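Local coordinates for protein Endonuclease/exonuclease/phosphatase (PDB 4RUW) that is of unknown function but belongs to the endonuclease/exonuclease/phosphatase family, joining a DNase I-like domain that holds a zinc ion to a C-terminal immunoglobulin-like domain, at residues R54-M59 and P189-V194; V151-P156 and V184-P189; P277-S282 and R293-V298; A378-L383 and L391-D396; V382-A387 and R418-L423. All blocks are in the same frame, centred on the assembly; numbering follows the deposited sequence.

Interactions 1, 2 and 3 lie in the DNase I-like domain, and interactions 4 and 5 in the immunoglobulin-like domain that follows it in the chain. Interaction 2 is nested inside the loop closed by interaction 1; the two share Pro189, have centres 8 Å apart, and reach the same sheet through the adjacent strands 179-188 and 192-200. Interaction 3, about 24 Å from interaction 1 between centres, enters that sheet through strand 296-300, and Val298 packs on Val58. Interactions 4 and 5, with centres 8 Å apart, use the two sides of strand 378-384. Interactions 1 and 2 join the two sheets, interaction 3 fastens a loop to one strand's start, and the last two build one sheet.

Interaction 1. Residues R54-M59 and P189-V194; sequences RDLRVM and PGLGDV
Arg54 meets the turn at Gly190 and Leu191 twice over, once directly and once through a water. Its NH1 donates to Gly190 O at 3.0 Å, lying in the carbonyl plane, although the oxygen is tilted 21° out of the guanidinium plane. The water accepts from Arg54 NH2 at 3.1 Å and donates to Leu191 O at 3.0 Å. The chain of Arg54 curls to get there, bent at chi2 (-81°) and again at chi3. Leu191 answers from the other segment: CD1 lies 3.6 Å from both Arg54 C and Asp55 O, packing on backbone, while CD2 reaches Leu56 CB at 3.9 Å. Further in, Leu56 CD2 meets Val194 CG1 at 4.3 Å, a looser apolar touch. Gly190 takes a positive phi of 91°, which suits glycine, and Leu191 and Gly192 form a classic beta bulge opposite Val188. Arg54 NE and NH2 also bond to Leu330 O and Gly331 O. The guanidinium thus ties the start of strand 55-62 and the end of strand 324-330 to the turn leading into strand 192-200; carbonyls of Gly190, Leu330 and Gly331 accept its N-H groups and would stabilise the charge without a carboxylate among these acceptors.

Interaction 2. Residues V151-P156 and V184-P189; sequences VMSRHP and VTVDVP
His155 sits against Val186, Val188 and Pro189 in the densely packed part of the contact. Its CB lies 3.4 Å from Asp187 O. The imidazole, with CG anti to the carbonyl carbon (chi1 -49°), is covered on one face by Val188 CG1, offset toward the rim. Pro189 CD approaches His155 ND1 obliquely at 3.3 Å. NE2 of the histidine is hydrogen-bonded to Asp90, which fixes the turn of the ring. Beside it the buried Ser153 OG donates to His155 O at 2.8 Å, in the carbonyl plane and on a lone pair, a bond from Ser153 to the residue two places on, within the loop that follows strand 146-153. Farther along, Val184 CG1 sits against the branched end of Val151, nearest to its CG1 at 3.9 Å, and the backbones are wider apart there. The outer side is loose in its side-chain packing: Pro156 is exposed, its ring CD lying 3.8 Å from Asp187 O. One short backbone bond pins it all the same, since Asp187 N donates to Pro156 O at 2.8 Å and an almost straight 177°. Strand 146-153 belongs to one sheet and strand 179-188 to the other, so the valines face each other across the layers of the DNase I-like sandwich; Val151 also packs on Val91 of strand 91-98, and Val186 on Val196 of strand 192-200.

Interaction 3. Residues P277-S282 and R293-V298; sequences PTMTAS and RRIDYV
Thr278 OG1 holds together the centre of the contact. It donates to Asp296 OD1 at 2.7 Å, using the anti lone pair of that oxygen, and accepts from Ile295 N at 3.0 Å in a nearly straight bond (172°). This double role depends on chi1 of 60°, which places OG1 between the backbone N and the carbonyl carbon and turns it to the 293-298 segment. The backbone adds a third bond, Thr278 N to Arg293 O at 2.9 Å. Next to this polar centre is an apolar touch: Met279, a selenomethionine bent at chi2 and chi3, lays its SE 3.7 Å from Ile295 CD1. Beyond the selenomethionine, Arg293 runs extended past Ser282, whose OG lies 3.5 Å from Arg293 CD, and a water joins that OG to Arg293 NH1. The next shell sets these groups in place. Asp296 OD1 also bonds to His321 ND1, Ser282 OG to His290 ND1, and Arg294 forms a salt bridge with Asp265, while strand 296-300 starts at Asp296 itself. OD1 therefore receives two bonds, from Thr278 and His321, which fix the rotation of the carboxylate.

Interaction 4. Residues A378-L383 and L391-D396; sequences AVRAVL and LRTVTD
Strands 378-383 and 392-396 run antiparallel at 164°, their axes 4.7 Å apart at closest approach. Paired N-H and C=O groups join Val379 with Asp396 and Ala381 with Val394, the bond from Ala381 N to Val394 O being 2.8 Å. At the turn end the pairing loses its regularity: Leu391 and Arg392 both face Leu383, whose O takes a firm bond from Leu391 N (2.7 Å) and a weak one from Arg392 N (3.5 Å), a classic beta bulge. On the face carrying Arg380, Val382, Thr393 and Thr395, the arginine crosses both threonines. Its CG touches Thr393 CG2 at 3.6 Å, and its NE donates to Thr395 OG1 at 3.1 Å and 168°, with that oxygen in the guanidinium plane. A bend at chi3 (-61°) turns NE down to the hydroxyl. Thr393 lies alongside Val382, pointing the same way, OG1 3.9 Å from the valine CG2. Val379, Ala381 and Val394 cover the opposite face, which packs on Val365 of strand 360-367, while Arg392 reaches Glu407 and Trp409 of strand 405-410. The pair is a bulged beta hairpin at one edge of a four-stranded sheet, in a two-sheet sandwich of the immunoglobulin-like kind.

Interaction 5. Residues V382-A387 and R418-L423; sequences VLRNRA and RLEACL
Arg384 and Glu420 form a salt bridge over the face that also carries Val382 and Arg418. Arg384 is extended from CG to NE, with CG anti to the carbonyl carbon (chi1 -61°), and its NE donates to Glu420 OE1 at 2.7 Å, nearly along the C-O axis of that oxygen. NH2 adds a weak bond to the same OE1 at 3.1 Å. The guanidinium and carboxylate planes are 51° apart, so the bridge is edge-on at OE1 but the planes are twisted, not the coplanar two-oxygen kind. One face of the guanidinium is covered by Val382 CG1, 3.7 Å above its centre, and NH1 reaches Gly388 O. Glu420 is fully extended and gives its other oxygen, OE2, to Ser433 of strand 430-437. The strands beneath are inner neighbours in a four-stranded antiparallel sheet of the immunoglobulin-like domain: Val382 pairs with Glu420 and Arg384 with Arg418 as hydrogen-bonded pairs, Arg384 N meeting Arg418 O at 2.9 Å. Arg418 takes a different course, bent at chi2 and chi3 after CG falls between backbone N and carbonyl carbon (chi1 58°). Its CG rests 3.9 Å from Arg384 CB, Arg386 O lies over one guanidinium face, and Arg418 NH2 bonds to Gly416 O. On the reverse face Leu419 CD1 lies 3.7 Å from Val382 O, and Leu419 also packs on Val340 of strand 334-342.

Interaction 1. Residues R54-M59 and P189-V194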
# COMPACT_ATOMS: atom_id res chain seq x y z
N ARG A 54 9.16 -19.65 3.21
CA ARG A 54 7.98 -18.97 2.76
C ARG A 54 8.05 -17.44 2.90
O ARG A 54 7.07 -16.81 2.75
CB ARG A 54 6.75 -19.52 3.43
CG ARG A 54 6.61 -21.02 3.25
CD ARG A 54 6.05 -21.32 1.92
NE ARG A 54 4.62 -21.07 1.86
CZ ARG A 54 3.85 -21.44 0.86
NH1 ARG A 54 4.36 -22.05 -0.17
NH2 ARG A 54 2.57 -21.19 0.90
N ASP A 55 9.24 -16.92 3.18
CA ASP A 55 9.46 -15.49 3.32
C ASP A 55 9.52 -14.74 2.01
O ASP A 55 10.02 -15.25 1.01
CB ASP A 55 10.76 -15.22 4.10
CG ASP A 55 10.66 -15.62 5.55
OD1 ASP A 55 9.54 -15.69 6.08
OD2 ASP A 55 11.72 -15.86 6.17
N LEU A 56 9.02 -13.51 2.04
CA LEU A 56 9.10 -12.62 0.89
C LEU A 56 9.33 -11.19 1.37
O LEU A 56 8.53 -10.68 2.15
CB LEU A 56 7.79 -12.66 0.10
CG LEU A 56 7.76 -11.84 -1.19
CD1 LEU A 56 8.67 -12.46 -2.23
CD2 LEU A 56 6.33 -11.73 -1.70
N ARG A 57 10.40 -10.56 0.92
CA ARG A 57 10.65 -9.17 1.24
C ARG A 57 10.26 -8.31 0.04
O ARG A 57 10.79 -8.49 -1.06
CB ARG A 57 12.10 -8.93 1.65
CG ARG A 57 12.41 -7.46 1.92
CD ARG A 57 13.80 -7.26 2.52
NE ARG A 57 13.75 -7.44 3.96
CZ ARG A 57 14.64 -6.95 4.82
NH1 ARG A 57 15.69 -6.26 4.39
NH2 ARG A 57 14.48 -7.16 6.12
N VAL A 58 9.32 -7.40 0.27
CA VAL A 58 8.79 -6.53 -0.77
C VAL A 58 9.09 -5.10 -0.39
O VAL A 58 8.78 -4.67 0.73
CB VAL A 58 7.26 -6.70 -0.89
CG1 VAL A 58 6.69 -5.71 -1.92
CG2 VAL A 58 6.92 -8.12 -1.26
N MSE A 59 9.67 -4.37 -1.32
CA MSE A 59 10.00 -2.98 -1.11
C MSE A 59 9.25 -2.11 -2.10
O MSE A 59 9.05 -2.51 -3.25
CB MSE A 59 11.50 -2.80 -1.28
CG MSE A 59 12.00 -1.36 -1.14
SE MSE A 59 13.93 -1.21 -1.23
CE MSE A 59 14.08 0.66 -0.68
N PRO A 189 10.83 -18.78 -5.61
CA PRO A 189 11.18 -20.10 -5.09
C PRO A 189 10.64 -20.31 -3.68
O PRO A 189 10.83 -19.44 -2.82
CB PRO A 189 12.71 -20.07 -5.08
CG PRO A 189 13.07 -19.08 -6.15
CD PRO A 189 12.00 -18.03 -6.10
N GLY A 190 9.96 -21.43 -3.46
CA GLY A 190 9.38 -21.75 -2.16
C GLY A 190 7.96 -21.27 -1.97
O GLY A 190 7.21 -21.83 -1.17
N LEU A 191 7.57 -20.22 -2.69
CA LEU A 191 6.24 -19.64 -2.55
C LEU A 191 5.37 -19.93 -3.76
O LEU A 191 4.17 -20.14 -3.63
CB LEU A 191 6.32 -18.12 -2.39
CG LEU A 191 6.69 -17.56 -1.01
CD1 LEU A 191 8.16 -17.77 -0.71
CD2 LEU A 191 6.32 -16.08 -0.92
N GLY A 192 5.98 -19.92 -4.94
CA GLY A 192 5.22 -20.01 -6.17
C GLY A 192 4.90 -18.63 -6.71
O GLY A 192 5.58 -17.65 -6.38
N ASP A 193 3.86 -18.55 -7.52
CA ASP A 193 3.52 -17.31 -8.20
C ASP A 193 2.95 -16.27 -7.23
O ASP A 193 2.06 -16.57 -6.44
CB ASP A 193 2.49 -17.55 -9.30
CG ASP A 193 3.06 -18.31 -10.50
OD1 ASP A 193 4.27 -18.61 -10.52
OD2 ASP A 193 2.28 -18.57 -11.43
N VAL A 194 3.47 -15.05 -7.33
CA VAL A 194 2.93 -13.92 -6.57
C VAL A 194 2.63 -12.83 -7.59
O VAL A 194 3.52 -12.45 -8.35
CB VAL A 194 3.95 -13.41 -5.52
CG1 VAL A 194 3.40 -12.18 -4.81
CG2 VAL A 194 4.27 -14.52 -4.52
O HOH W 1 2.01 -21.54 -2.09

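Interaction 2. Residues V151-P156 and V184-P189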
# COMPACT_ATOMS: atom_id res chain seq x y z
N VAL A 151 8.88 -2.61 -11.85
CA VAL A 151 9.08 -3.76 -10.97
C VAL A 151 10.44 -4.36 -11.29
O VAL A 151 10.73 -4.63 -12.45
CB VAL A 151 7.98 -4.82 -11.15
CG1 VAL A 151 8.32 -6.08 -10.33
CG2 VAL A 151 6.63 -4.26 -10.73
N MSE A 152 11.27 -4.53 -10.26
CA MSE A 152 12.53 -5.24 -10.39
C MSE A 152 12.50 -6.43 -9.45
O MSE A 152 12.02 -6.33 -8.32
CB MSE A 152 13.74 -4.36 -10.06
CG MSE A 152 13.84 -3.08 -10.89
SE MSE A 152 15.43 -2.00 -10.53
CE MSE A 152 16.77 -3.15 -11.38
N SER A 153 13.03 -7.55 -9.90
CA SER A 153 12.89 -8.77 -9.15
C SER A 153 14.12 -9.67 -9.30
O SER A 153 14.74 -9.72 -10.36
CB SER A 153 11.65 -9.50 -9.64
OG SER A 153 11.50 -10.77 -9.04
N ARG A 154 14.47 -10.36 -8.23
CA ARG A 154 15.50 -11.40 -8.28
C ARG A 154 14.94 -12.70 -8.83
O ARG A 154 15.68 -13.64 -9.10
CB ARG A 154 16.07 -11.65 -6.88
CG ARG A 154 16.99 -10.55 -6.37
CD ARG A 154 17.60 -10.91 -5.04
NE ARG A 154 18.56 -9.91 -4.60
CZ ARG A 154 19.64 -10.18 -3.87
NH1 ARG A 154 19.91 -11.43 -3.51
NH2 ARG A 154 20.47 -9.21 -3.51
N HIS A 155 13.63 -12.75 -9.03
CA HIS A 155 12.95 -13.97 -9.43
C HIS A 155 12.24 -13.77 -10.76
O HIS A 155 11.76 -12.68 -11.04
CB HIS A 155 11.98 -14.39 -8.34
CG HIS A 155 12.58 -14.39 -6.98
ND1 HIS A 155 13.61 -15.25 -6.63
CD2 HIS A 155 12.37 -13.61 -5.90
CE1 HIS A 155 13.97 -15.01 -5.38
NE2 HIS A 155 13.23 -14.02 -4.92
N PRO A 156 12.19 -14.81 -11.59
CA PRO A 156 11.66 -14.64 -12.94
C PRO A 156 10.18 -14.29 -12.99
O PRO A 156 9.40 -14.64 -12.10
CB PRO A 156 11.90 -16.01 -13.60
CG PRO A 156 12.03 -16.95 -12.48
CD PRO A 156 12.64 -16.19 -11.35
N VAL A 184 2.51 -7.66 -12.88
CA VAL A 184 3.34 -8.74 -13.37
C VAL A 184 3.40 -9.84 -12.32
O VAL A 184 3.35 -9.57 -11.13
CB VAL A 184 4.76 -8.23 -13.74
CG1 VAL A 184 5.53 -7.77 -12.51
CG2 VAL A 184 5.51 -9.29 -14.54
N THR A 185 3.46 -11.09 -12.77
CA THR A 185 3.57 -12.21 -11.86
C THR A 185 5.02 -12.62 -11.71
O THR A 185 5.74 -12.76 -12.70
CB THR A 185 2.75 -13.40 -12.37
OG1 THR A 185 1.37 -13.01 -12.43
CG2 THR A 185 2.89 -14.59 -11.45
N VAL A 186 5.45 -12.79 -10.46
CA VAL A 186 6.79 -13.26 -10.16
C VAL A 186 6.73 -14.68 -9.60
O VAL A 186 5.89 -14.98 -8.76
CB VAL A 186 7.45 -12.33 -9.12
CG1 VAL A 186 8.82 -12.83 -8.74
CG2 VAL A 186 7.53 -10.91 -9.66
N ASP A 187 7.61 -15.55 -10.09
CA ASP A 187 7.67 -16.93 -9.60
C ASP A 187 8.75 -17.04 -8.53
O ASP A 187 9.94 -17.11 -8.83
CB ASP A 187 7.95 -17.89 -10.76
CG ASP A 187 7.89 -19.33 -10.33
OD1 ASP A 187 7.45 -19.61 -9.19
OD2 ASP A 187 8.27 -20.20 -11.14
N VAL A 188 8.34 -17.02 -7.27
CA VAL A 188 9.27 -16.96 -6.15
C VAL A 188 9.55 -18.36 -5.62
O VAL A 188 8.63 -19.07 -5.21
CB VAL A 188 8.69 -16.10 -5.02
CG1 VAL A 188 9.68 -16.00 -3.88
CG2 VAL A 188 8.32 -14.71 -5.55
N PRO A 189 10.83 -18.78 -5.61
CA PRO A 189 11.18 -20.10 -5.09
C PRO A 189 10.64 -20.31 -3.68
O PRO A 189 10.83 -19.44 -2.82
CB PRO A 189 12.71 -20.07 -5.08
CG PRO A 189 13.07 -19.08 -6.15
CD PRO A 189 12.00 -18.03 -6.10

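Interaction 3. Residues P277-S282 and R293-V298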
# COMPACT_ATOMS: atom_id res chain seq x y z
N PRO A 277 6.00 7.62 8.52
CA PRO A 277 5.67 8.51 7.41
C PRO A 277 6.68 8.25 6.29
O PRO A 277 7.80 7.80 6.55
CB PRO A 277 5.86 9.90 8.01
CG PRO A 277 6.91 9.70 9.07
CD PRO A 277 6.63 8.34 9.64
N THR A 278 6.27 8.50 5.05
CA THR A 278 7.08 8.11 3.90
C THR A 278 7.56 9.30 3.09
O THR A 278 8.22 9.13 2.08
CB THR A 278 6.36 7.06 3.03
OG1 THR A 278 5.13 7.61 2.54
CG2 THR A 278 6.08 5.81 3.85
N MSE A 279 7.19 10.50 3.54
CA MSE A 279 7.83 11.71 3.03
C MSE A 279 9.09 11.91 3.86
O MSE A 279 9.01 12.04 5.07
CB MSE A 279 6.91 12.91 3.21
CG MSE A 279 5.61 12.82 2.42
SE MSE A 279 5.94 12.52 0.52
CE MSE A 279 7.07 14.06 0.15
N THR A 280 10.24 11.94 3.19
CA THR A 280 11.52 12.04 3.88
C THR A 280 11.56 13.19 4.87
O THR A 280 11.99 13.03 6.01
CB THR A 280 12.65 12.20 2.86
OG1 THR A 280 12.60 11.07 1.98
CG2 THR A 280 14.01 12.28 3.54
N ALA A 281 11.04 14.34 4.45
CA ALA A 281 11.07 15.53 5.29
C ALA A 281 10.19 15.42 6.53
O ALA A 281 10.37 16.18 7.48
CB ALA A 281 10.67 16.75 4.46
N SER A 282 9.25 14.48 6.54
CA SER A 282 8.37 14.30 7.69
C SER A 282 8.95 13.36 8.74
O SER A 282 8.50 13.35 9.89
CB SER A 282 7.00 13.79 7.26
OG SER A 282 6.27 14.80 6.59
N ARG A 293 1.72 11.54 7.38
CA ARG A 293 2.15 11.57 5.98
C ARG A 293 2.80 10.27 5.52
O ARG A 293 3.93 10.25 5.01
CB ARG A 293 3.03 12.80 5.72
CG ARG A 293 2.22 14.09 5.74
CD ARG A 293 3.04 15.29 5.38
NE ARG A 293 2.17 16.44 5.15
CZ ARG A 293 2.60 17.68 4.98
NH1 ARG A 293 3.90 17.94 5.02
NH2 ARG A 293 1.72 18.66 4.78
N ARG A 294 2.07 9.19 5.73
CA ARG A 294 2.42 7.86 5.24
C ARG A 294 1.53 7.63 4.03
O ARG A 294 0.32 7.45 4.17
CB ARG A 294 2.16 6.81 6.32
CG ARG A 294 2.55 5.40 5.92
CD ARG A 294 2.42 4.43 7.08
NE ARG A 294 1.03 4.18 7.44
CZ ARG A 294 0.32 3.14 7.02
NH1 ARG A 294 0.86 2.24 6.20
NH2 ARG A 294 -0.94 2.98 7.42
N ILE A 295 2.13 7.68 2.84
CA ILE A 295 1.36 7.66 1.59
C ILE A 295 1.89 6.63 0.60
O ILE A 295 1.33 6.49 -0.50
CB ILE A 295 1.29 9.07 0.93
CG1 ILE A 295 2.69 9.58 0.58
CG2 ILE A 295 0.54 10.07 1.82
CD1 ILE A 295 2.68 10.86 -0.24
N ASP A 296 2.94 5.92 0.99
CA ASP A 296 3.49 4.81 0.21
C ASP A 296 3.16 3.54 0.98
O ASP A 296 3.40 3.48 2.18
CB ASP A 296 5.01 4.94 0.11
CG ASP A 296 5.45 6.17 -0.68
OD1 ASP A 296 5.56 7.27 -0.09
OD2 ASP A 296 5.73 6.04 -1.89
N TYR A 297 2.57 2.56 0.30
CA TYR A 297 2.00 1.40 0.97
C TYR A 297 2.43 0.09 0.32
O TYR A 297 2.71 0.03 -0.88
CB TYR A 297 0.47 1.45 0.87
CG TYR A 297 -0.22 2.59 1.56
CD1 TYR A 297 -0.74 2.45 2.84
CD2 TYR A 297 -0.40 3.81 0.92
CE1 TYR A 297 -1.41 3.48 3.47
CE2 TYR A 297 -1.06 4.85 1.54
CZ TYR A 297 -1.56 4.68 2.81
OH TYR A 297 -2.25 5.69 3.44
N VAL A 298 2.39 -0.97 1.12
CA VAL A 298 2.38 -2.34 0.61
C VAL A 298 1.14 -3.01 1.19
O VAL A 298 1.04 -3.20 2.40
CB VAL A 298 3.66 -3.12 1.00
CG1 VAL A 298 3.56 -4.56 0.50
CG2 VAL A 298 4.88 -2.42 0.44
O HOH W 2 6.40 16.57 4.63

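Interaction 4. Residues A378-L383 and L391-D396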
# COMPACT_ATOMS: atom_id res chain seq x y z
N ALA A 378 -13.56 2.91 20.27
CA ALA A 378 -12.82 1.72 19.89
C ALA A 378 -13.58 0.97 18.82
O ALA A 378 -14.81 1.08 18.73
CB ALA A 378 -12.59 0.82 21.10
N VAL A 379 -12.86 0.23 17.99
CA VAL A 379 -13.50 -0.71 17.07
C VAL A 379 -13.37 -2.11 17.66
O VAL A 379 -12.27 -2.54 18.02
CB VAL A 379 -12.94 -0.62 15.63
CG1 VAL A 379 -13.47 -1.76 14.77
CG2 VAL A 379 -13.30 0.74 15.02
N ARG A 380 -14.49 -2.79 17.79
CA ARG A 380 -14.50 -4.11 18.41
C ARG A 380 -15.07 -5.13 17.44
O ARG A 380 -16.09 -4.90 16.80
CB ARG A 380 -15.33 -4.08 19.70
CG ARG A 380 -15.49 -5.42 20.38
CD ARG A 380 -16.04 -5.22 21.78
NE ARG A 380 -15.12 -4.41 22.57
CZ ARG A 380 -15.48 -3.59 23.55
NH1 ARG A 380 -16.76 -3.47 23.88
NH2 ARG A 380 -14.56 -2.90 24.21
N ALA A 381 -14.37 -6.25 17.32
CA ALA A 381 -14.82 -7.36 16.50
C ALA A 381 -15.17 -8.53 17.39
O ALA A 381 -14.43 -8.86 18.32
CB ALA A 381 -13.75 -7.77 15.52
N VAL A 382 -16.31 -9.14 17.12
CA VAL A 382 -16.72 -10.33 17.86
C VAL A 382 -17.08 -11.45 16.89
O VAL A 382 -17.93 -11.27 16.01
CB VAL A 382 -17.93 -10.04 18.78
CG1 VAL A 382 -18.24 -11.25 19.66
CG2 VAL A 382 -17.67 -8.81 19.65
N LEU A 383 -16.42 -12.58 17.02
CA LEU A 383 -16.79 -13.79 16.35
C LEU A 383 -17.82 -14.51 17.24
O LEU A 383 -17.56 -14.75 18.38
CB LEU A 383 -15.56 -14.65 16.09
CG LEU A 383 -15.73 -15.96 15.37
CD1 LEU A 383 -16.29 -15.81 13.98
CD2 LEU A 383 -14.46 -16.80 15.36
N LEU A 391 -17.33 -16.02 20.75
CA LEU A 391 -16.26 -17.02 20.73
C LEU A 391 -14.91 -16.35 20.95
O LEU A 391 -14.03 -16.91 21.61
CB LEU A 391 -16.26 -17.77 19.39
CG LEU A 391 -17.55 -18.54 19.09
CD1 LEU A 391 -17.48 -19.17 17.71
CD2 LEU A 391 -17.80 -19.60 20.15
N ARG A 392 -14.73 -15.16 20.39
CA ARG A 392 -13.55 -14.36 20.64
C ARG A 392 -13.85 -12.92 20.29
O ARG A 392 -14.61 -12.64 19.36
CB ARG A 392 -12.35 -14.86 19.83
CG ARG A 392 -11.05 -14.14 20.17
CD ARG A 392 -9.84 -14.82 19.56
NE ARG A 392 -9.60 -16.12 20.16
CZ ARG A 392 -8.72 -16.36 21.13
NH1 ARG A 392 -8.00 -15.36 21.63
NH2 ARG A 392 -8.56 -17.59 21.60
N THR A 393 -13.27 -12.00 21.06
CA THR A 393 -13.43 -10.57 20.89
C THR A 393 -12.06 -9.94 20.72
O THR A 393 -11.14 -10.25 21.48
CB THR A 393 -14.13 -9.97 22.11
OG1 THR A 393 -15.42 -10.58 22.27
CG2 THR A 393 -14.30 -8.47 21.96
N VAL A 394 -11.90 -9.09 19.70
CA VAL A 394 -10.65 -8.39 19.47
C VAL A 394 -10.97 -6.92 19.27
O VAL A 394 -11.87 -6.57 18.49
CB VAL A 394 -9.90 -8.97 18.25
CG1 VAL A 394 -8.63 -8.18 17.97
CG2 VAL A 394 -9.58 -10.45 18.47
N THR A 395 -10.26 -6.05 19.98
CA THR A 395 -10.58 -4.63 20.00
C THR A 395 -9.37 -3.80 19.60
O THR A 395 -8.23 -4.12 19.96
CB THR A 395 -11.08 -4.20 21.39
OG1 THR A 395 -12.18 -5.03 21.78
CG2 THR A 395 -11.52 -2.74 21.41
N ASP A 396 -9.61 -2.72 18.85
CA ASP A 396 -8.57 -1.75 18.55
C ASP A 396 -8.99 -0.37 19.03
O ASP A 396 -10.07 0.11 18.69
CB ASP A 396 -8.28 -1.72 17.05
CG ASP A 396 -7.00 -1.00 16.72
OD1 ASP A 396 -5.99 -1.23 17.41
OD2 ASP A 396 -6.97 -0.21 15.76

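Interaction 5. Residues V382-A387 and R418-L423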
# COMPACT_ATOMS: atom_id res chain seq x y z
N VAL A 382 -16.31 -9.14 17.12
CA VAL A 382 -16.72 -10.33 17.86
C VAL A 382 -17.08 -11.45 16.89
O VAL A 382 -17.93 -11.27 16.01
CB VAL A 382 -17.93 -10.04 18.78
CG1 VAL A 382 -18.24 -11.25 19.66
CG2 VAL A 382 -17.67 -8.81 19.65
N LEU A 383 -16.42 -12.58 17.02
CA LEU A 383 -16.79 -13.79 16.35
C LEU A 383 -17.82 -14.51 17.24
O LEU A 383 -17.56 -14.75 18.38
CB LEU A 383 -15.56 -14.65 16.09
CG LEU A 383 -15.73 -15.96 15.37
CD1 LEU A 383 -16.29 -15.81 13.98
CD2 LEU A 383 -14.46 -16.80 15.36
N ARG A 384 -19.00 -14.75 16.69
CA ARG A 384 -20.10 -15.35 17.43
C ARG A 384 -20.54 -16.65 16.79
O ARG A 384 -20.44 -16.81 15.58
CB ARG A 384 -21.29 -14.39 17.48
CG ARG A 384 -21.00 -13.07 18.16
CD ARG A 384 -22.25 -12.20 18.25
NE ARG A 384 -21.95 -10.91 18.85
CZ ARG A 384 -21.84 -10.70 20.16
NH1 ARG A 384 -22.02 -11.70 21.02
NH2 ARG A 384 -21.56 -9.49 20.61
N ASN A 385 -21.04 -17.58 17.60
CA ASN A 385 -21.66 -18.79 17.06
C ASN A 385 -23.08 -18.50 16.59
O ASN A 385 -23.56 -17.37 16.70
CB ASN A 385 -21.61 -19.96 18.05
CG ASN A 385 -22.39 -19.70 19.34
OD1 ASN A 385 -23.27 -18.85 19.39
ND2 ASN A 385 -22.06 -20.45 20.38
N ARG A 386 -23.76 -19.52 16.07
CA ARG A 386 -25.11 -19.32 15.55
C ARG A 386 -26.09 -18.89 16.64
O ARG A 386 -27.07 -18.20 16.36
CB ARG A 386 -25.61 -20.57 14.83
CG ARG A 386 -25.62 -21.84 15.67
CD ARG A 386 -26.06 -23.03 14.82
NE ARG A 386 -27.17 -22.67 13.93
CZ ARG A 386 -27.15 -22.84 12.61
NH1 ARG A 386 -26.08 -23.36 12.02
NH2 ARG A 386 -28.20 -22.48 11.89
N ALA A 387 -25.81 -19.28 17.88
CA ALA A 387 -26.62 -18.87 19.02
C ALA A 387 -26.37 -17.42 19.42
O ALA A 387 -27.15 -16.83 20.17
CB ALA A 387 -26.36 -19.80 20.21
N ARG A 418 -20.93 -16.01 12.81
CA ARG A 418 -21.02 -14.68 12.23
C ARG A 418 -19.95 -13.77 12.82
O ARG A 418 -19.44 -14.02 13.92
CB ARG A 418 -22.41 -14.09 12.45
CG ARG A 418 -22.80 -14.00 13.90
CD ARG A 418 -24.27 -14.32 14.08
NE ARG A 418 -24.60 -15.66 13.61
CZ ARG A 418 -25.76 -15.98 13.05
NH1 ARG A 418 -26.70 -15.05 12.89
NH2 ARG A 418 -25.99 -17.22 12.64
N LEU A 419 -19.62 -12.73 12.08
CA LEU A 419 -18.63 -11.76 12.52
C LEU A 419 -19.33 -10.41 12.68
O LEU A 419 -20.04 -9.96 11.78
CB LEU A 419 -17.51 -11.65 11.49
CG LEU A 419 -16.41 -10.62 11.79
CD1 LEU A 419 -15.71 -10.97 13.09
CD2 LEU A 419 -15.40 -10.53 10.65
N GLU A 420 -19.13 -9.80 13.84
CA GLU A 420 -19.68 -8.49 14.16
C GLU A 420 -18.54 -7.49 14.28
O GLU A 420 -17.49 -7.80 14.85
CB GLU A 420 -20.48 -8.55 15.47
CG GLU A 420 -21.11 -7.22 15.90
CD GLU A 420 -22.00 -7.35 17.13
OE1 GLU A 420 -22.00 -8.42 17.77
OE2 GLU A 420 -22.70 -6.36 17.45
N ALA A 421 -18.73 -6.29 13.74
CA ALA A 421 -17.80 -5.19 13.96
C ALA A 421 -18.60 -4.00 14.48
O ALA A 421 -19.60 -3.61 13.89
CB ALA A 421 -17.08 -4.82 12.68
N CYS A 422 -18.13 -3.43 15.59
CA CYS A 422 -18.81 -2.32 16.23
C CYS A 422 -17.90 -1.12 16.42
O CYS A 422 -16.68 -1.26 16.54
CB CYS A 422 -19.31 -2.73 17.61
SG CYS A 422 -20.55 -4.01 17.62
N LEU A 423 -18.50 0.06 16.47
CA LEU A 423 -17.83 1.23 16.98
C LEU A 423 -18.38 1.43 18.38
O LEU A 423 -19.60 1.54 18.58
CB LEU A 423 -18.13 2.45 16.11
CG LEU A 423 -17.40 3.72 16.56
CD1 LEU A 423 -15.89 3.58 16.44
CD2 LEU A 423 -17.90 4.93 15.77